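Local coordinates for inner membrane protein (Salmonella typhimurium LT2, PDB 2QJV), which probably acts as a nickel-binding sugar isomerase of the cupin-type KduI/IolB family, with an inferred glucuronate isomerase activity, at residues A[119-123]-A[124-128]; A[202-205]-A[206-210]. The protein carries 2 engineered substitutions. All blocks are in the same frame, centred on the assembly; numbering follows the deposited sequence. Where two conformers were deposited one is given.

Contact 1 of 2, residues A[119-123]-A[124-128]; sequences RLISP and QEVGV
Ser122, just ahead of the 3-10 turn 123-125, and Glu125, at its end, meet at the junction between strand 119-121, on the margin of one antiparallel sheet, and strand 127-131, on the margin of another. Two successive i to i+3 backbone bonds define the turn: Glu125 N gives to Ser122 O at 2.8 Å, with an N-H...O angle of 151°, and Val126 N to Pro123 O at 3.2 Å. The Glu125 side chain then bends back at chi2 (84°), which returns its carboxylate to the start of the turn. There OE1 takes the N-H of Ser122 at 3.0 Å, on its anti side and 30° out of the carboxylate plane. Ser122 OG lies 2.9 Å from the same OE1, although where its proton goes is not settled. On the apolar side, Ile121 CG2 touches Glu125 CB at 3.9 Å and Val126 CG2 at 4.2 Å, the Ile121 and Val126 side chains crossing at about a right angle. A bridging water gives one hydrogen to Pro123 O, at 2.6 Å, and the other to Val126 O. Backbone hydrogen bonds of Ile121 with Ser86 and of Gly127 with Asn142 tie each flank to its own sheet. Such a 3-10 connection between two beta sheets is consistent with the linker joining the halves of a bicupin.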
loop_
_atom_site.group_PDB
_atom_site.type_symbol
_atom_site.label_atom_id
_atom_site.label_comp_id
_atom_site.label_asym_id
_atom_site.label_seq_id
_atom_site.Cartn_x
_atom_site.Cartn_y
_atom_site.Cartn_z
ATOM N N ARG A 119 32.256 31.676 -6.021
ATOM C CA ARG A 119 31.933 32.954 -5.375
ATOM C C ARG A 119 31.220 32.788 -4.044
ATOM O O ARG A 119 30.470 31.845 -3.841
ATOM C CB ARG A 119 31.084 33.871 -6.291
ATOM C CG ARG A 119 29.640 33.520 -6.470
ATOM C CD ARG A 119 28.894 34.560 -7.300
ATOM N NE ARG A 119 27.435 34.355 -7.264
ATOM C CZ ARG A 119 26.739 33.477 -7.983
ATOM N NH1 ARG A 119 27.318 32.632 -8.845
ATOM N NH2 ARG A 119 25.421 33.430 -7.818
ATOM N N LEU A 120 31.461 33.742 -3.156
ATOM C CA LEU A 120 30.743 33.848 -1.930
ATOM C C LEU A 120 29.375 34.491 -2.189
ATOM O O LEU A 120 29.260 35.439 -2.957
ATOM C CB LEU A 120 31.487 34.749 -0.930
ATOM C CG LEU A 120 30.947 34.847 0.507
ATOM C CD1 LEU A 120 30.993 33.483 1.259
ATOM C CD2 LEU A 120 31.692 35.937 1.287
ATOM N N ILE A 121 28.341 33.935 -1.571
ATOM C CA ILE A 121 27.016 34.568 -1.542
ATOM C C ILE A 121 26.812 34.918 -0.065
ATOM O O ILE A 121 26.331 34.117 0.735
ATOM C CB ILE A 121 25.855 33.700 -2.073
ATOM C CG1 ILE A 121 26.158 33.119 -3.472
ATOM C CG2 ILE A 121 24.531 34.550 -2.045
ATOM C CD1 ILE A 121 25.202 32.005 -3.908
ATOM N N SER A 122 27.208 36.130 0.292
ATOM C CA SER A 122 27.081 36.599 1.657
ATOM C C SER A 122 25.653 37.118 1.909
ATOM O O SER A 122 24.878 37.268 0.966
ATOM C CB SER A 122 28.107 37.692 1.930
ATOM O OG SER A 122 27.737 38.929 1.379
ATOM N N PRO A 123 25.288 37.358 3.184
ATOM C CA PRO A 123 23.964 37.914 3.483
ATOM C C PRO A 123 23.580 39.145 2.642
ATOM O O PRO A 123 22.419 39.295 2.281
ATOM C CB PRO A 123 24.079 38.274 4.976
ATOM C CG PRO A 123 24.961 37.235 5.496
ATOM C CD PRO A 123 26.017 37.043 4.419
ATOM N N GLN A 124 24.572 39.980 2.313
ATOM C CA GLN A 124 24.405 41.173 1.492
ATOM C C GLN A 124 24.000 40.856 0.030
ATOM O O GLN A 124 23.473 41.715 -0.646
ATOM C CB GLN A 124 25.698 42.048 1.531
ATOM C CG GLN A 124 25.977 42.703 2.894
ATOM C CD GLN A 124 26.252 41.724 4.050
ATOM O OE1 GLN A 124 27.069 40.775 3.943
ATOM N NE2 GLN A 124 25.570 41.965 5.179
ATOM N N GLU A 125 24.251 39.642 -0.444
ATOM C CA GLU A 125 23.834 39.227 -1.794
ATOM C C GLU A 125 22.546 38.394 -1.799
ATOM O O GLU A 125 22.136 37.945 -2.851
ATOM C CB GLU A 125 24.938 38.431 -2.512
ATOM C CG GLU A 125 26.112 39.278 -3.043
ATOM C CD GLU A 125 27.139 39.534 -2.003
ATOM O OE1 GLU A 125 27.672 38.547 -1.451
ATOM O OE2 GLU A 125 27.440 40.729 -1.759
ATOM N N VAL A 126 21.934 38.180 -0.632
ATOM C CA VAL A 126 20.692 37.399 -0.499
ATOM C C VAL A 126 19.506 38.353 -0.535
ATOM O O VAL A 126 19.450 39.280 0.265
ATOM C CB VAL A 126 20.661 36.613 0.840
ATOM C CG1 VAL A 126 19.300 35.900 1.047
ATOM C CG2 VAL A 126 21.847 35.653 0.949
ATOM N N GLY A 127 18.572 38.156 -1.466
ATOM C CA GLY A 127 17.369 38.973 -1.512
ATOM C C GLY A 127 16.393 38.558 -0.403
ATOM O O GLY A 127 16.022 37.398 -0.326
ATOM N N VAL A 128 16.023 39.512 0.451
ATOM C CA VAL A 128 15.110 39.309 1.580
ATOM C C VAL A 128 13.763 39.880 1.198
ATOM O O VAL A 128 13.679 41.014 0.731
ATOM C CB VAL A 128 15.629 39.971 2.871
ATOM C CG1 VAL A 128 14.588 39.894 3.990
ATOM C CG2 VAL A 128 16.996 39.359 3.310
HETATM O O HOH W 1 20.371 40.829 2.432
#

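Contact 2 of 2, residues A[202-205]-A[206-210]; sequences RVYT and DDRSL
In this beta hairpin, which links strand 198-204 to strand 211-217, Thr205 and Asp207 lie side by side and point the same way. Thr205 has its hydroxyl between the backbone N and the carbonyl carbon (chi1 56°), and OG1 gives to Asp207 OD1 at 2.8 Å, nearly in line with the carboxylate C-O bond. That oxygen has two further donors: Ser209 N, from above the carboxylate plane, completes an Asx turn, while Ser209 OG arrives on the syn side. Three bonds should therefore restrict rotation of the carboxylate, whose OD2 meets Thr8 of a third subunit. The backbone forms a type I turn, with Arg208 N bonded to Thr205 O at 3.0 Å, and Thr205 N reaches Leu210 O across the loop. The Leu210 side chain crosses that of Thr205 at about a right angle and places CD2 3.9 Å from Val203 CG1. Arg202 runs extended along one face of the Tyr204 ring, with NH1 over its centre and also bonded to Tyr217 of a second subunit; its NE makes a salt bridge to Asp211. Two conformers make the Arg208 position doubtful; in one of them, its guanidinium stands 89° to that of Arg202, NH1 3.7 Å from Arg202 NH2.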
loop_
_atom_site.group_PDB
_atom_site.type_symbol
_atom_site.label_atom_id
_atom_site.label_comp_id
_atom_site.label_asym_id
_atom_site.label_seq_id
_atom_site.Cartn_x
_atom_site.Cartn_y
_atom_site.Cartn_z
ATOM N N ARG A 202 1.572 18.340 1.919
ATOM C CA ARG A 202 0.802 17.529 1.004
ATOM C C ARG A 202 1.315 17.759 -0.421
ATOM O O ARG A 202 1.426 18.891 -0.861
ATOM C CB ARG A 202 -0.685 17.887 1.110
ATOM C CG ARG A 202 -1.590 17.106 0.218
ATOM C CD ARG A 202 -2.912 17.780 0.054
ATOM N NE ARG A 202 -3.797 17.053 -0.825
ATOM C CZ ARG A 202 -4.895 17.552 -1.354
ATOM N NH1 ARG A 202 -5.220 18.844 -1.188
ATOM N NH2 ARG A 202 -5.638 16.789 -2.127
ATOM N N VAL A 203 1.669 16.672 -1.101
ATOM C CA VAL A 203 2.076 16.689 -2.503
ATOM C C VAL A 203 0.981 16.010 -3.335
ATOM O O VAL A 203 0.654 14.845 -3.157
ATOM C CB VAL A 203 3.492 16.064 -2.716
ATOM C CG1 VAL A 203 3.844 16.055 -4.210
ATOM C CG2 VAL A 203 4.551 16.850 -1.911
ATOM N N TYR A 204 0.383 16.764 -4.250
ATOM C CA TYR A 204 -0.746 16.267 -5.011
ATOM C C TYR A 204 -0.923 16.893 -6.402
ATOM O O TYR A 204 -0.600 18.058 -6.627
ATOM C CB TYR A 204 -2.053 16.458 -4.186
ATOM C CG TYR A 204 -2.495 17.920 -3.964
ATOM C CD1 TYR A 204 -1.863 18.732 -3.025
ATOM C CD2 TYR A 204 -3.538 18.480 -4.721
ATOM C CE1 TYR A 204 -2.274 20.071 -2.824
ATOM C CE2 TYR A 204 -3.950 19.769 -4.507
ATOM C CZ TYR A 204 -3.311 20.565 -3.529
ATOM O OH TYR A 204 -3.713 21.870 -3.305
ATOM N N THR A 205 -1.486 16.108 -7.303
ATOM C CA THR A 205 -1.804 16.542 -8.640
ATOM C C THR A 205 -3.300 16.908 -8.739
ATOM O O THR A 205 -4.128 16.527 -7.898
ATOM C CB THR A 205 -1.453 15.439 -9.679
ATOM O OG1 THR A 205 -2.141 14.227 -9.335
ATOM C CG2 THR A 205 0.032 15.181 -9.735
ATOM N N ASP A 206 -3.644 17.651 -9.773
ATOM C CA ASP A 206 -5.031 17.960 -10.070
ATOM C C ASP A 206 -5.950 16.723 -10.153
ATOM O O ASP A 206 -7.053 16.765 -9.664
ATOM C CB ASP A 206 -5.145 18.739 -11.401
ATOM C CG ASP A 206 -4.735 20.193 -11.269
ATOM O OD1 ASP A 206 -5.477 20.955 -10.582
ATOM O OD2 ASP A 206 -3.693 20.556 -11.892
ATOM N N ASP A 207 -5.501 15.635 -10.781
ATOM C CA ASP A 207 -6.320 14.412 -10.850
ATOM C C ASP A 207 -6.199 13.497 -9.609
ATOM O O ASP A 207 -6.838 12.452 -9.574
ATOM C CB ASP A 207 -6.041 13.618 -12.150
ATOM C CG ASP A 207 -4.653 12.977 -12.206
ATOM O OD1 ASP A 207 -3.826 13.112 -11.264
ATOM O OD2 ASP A 207 -4.379 12.326 -13.245
ATOM N N ARG A 208 -5.400 13.903 -8.619
ATOM C CA ARG A 208 -5.188 13.153 -7.374
ATOM C C ARG A 208 -4.549 11.768 -7.599
ATOM O O ARG A 208 -4.586 10.921 -6.697
ATOM C CB ARG A 208 -6.496 12.996 -6.577
ATOM C CG ARG A 208 -7.359 14.247 -6.482
ATOM C CD ARG A 208 -6.627 15.411 -5.870
ATOM N NE ARG A 208 -7.428 16.637 -5.919
ATOM C CZ ARG A 208 -8.377 16.970 -5.045
ATOM N NH1 ARG A 208 -8.701 16.160 -4.028
ATOM N NH2 ARG A 208 -9.032 18.112 -5.218
ATOM N N SER A 209 -3.986 11.539 -8.788
ATOM C CA SER A 209 -3.281 10.285 -9.105
ATOM C C SER A 209 -2.063 10.174 -8.183
ATOM O O SER A 209 -1.626 9.077 -7.850
ATOM C CB SER A 209 -2.901 10.208 -10.596
ATOM O OG SER A 209 -1.888 11.133 -10.946
ATOM N N LEU A 210 -1.524 11.336 -7.786
ATOM C CA LEU A 210 -0.569 11.467 -6.719
ATOM C C LEU A 210 -1.288 12.342 -5.679
ATOM O O LEU A 210 -1.815 13.414 -6.024
ATOM C CB LEU A 210 0.752 12.123 -7.177
ATOM C CG LEU A 210 1.795 12.379 -6.065
ATOM C CD1 LEU A 210 2.252 11.062 -5.388
ATOM C CD2 LEU A 210 2.983 13.146 -6.591
#

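Overall arrangement
Contact 1 and contact 2 are both local turns, partly buried, on opposite sides of the chain's centre; their centres lie about 35 Å apart and they share no residue. Contact 1 joins two different sheets, whereas contact 2 closes a hairpin between neighbouring strands of a third. In each, one carboxylate oxygen is the focus: OE1 of Glu125 folds back onto the backbone before its turn, while OD1 of Asp207 gathers hydroxyls and an N-H inside the loop. Their settings differ too. No other chain of the assembly touches 119-128, but 202-210 meets two further subunits, and it brings two arginines near each other, whereas the charged group in the contact 1 turn is the Glu125 carboxylate.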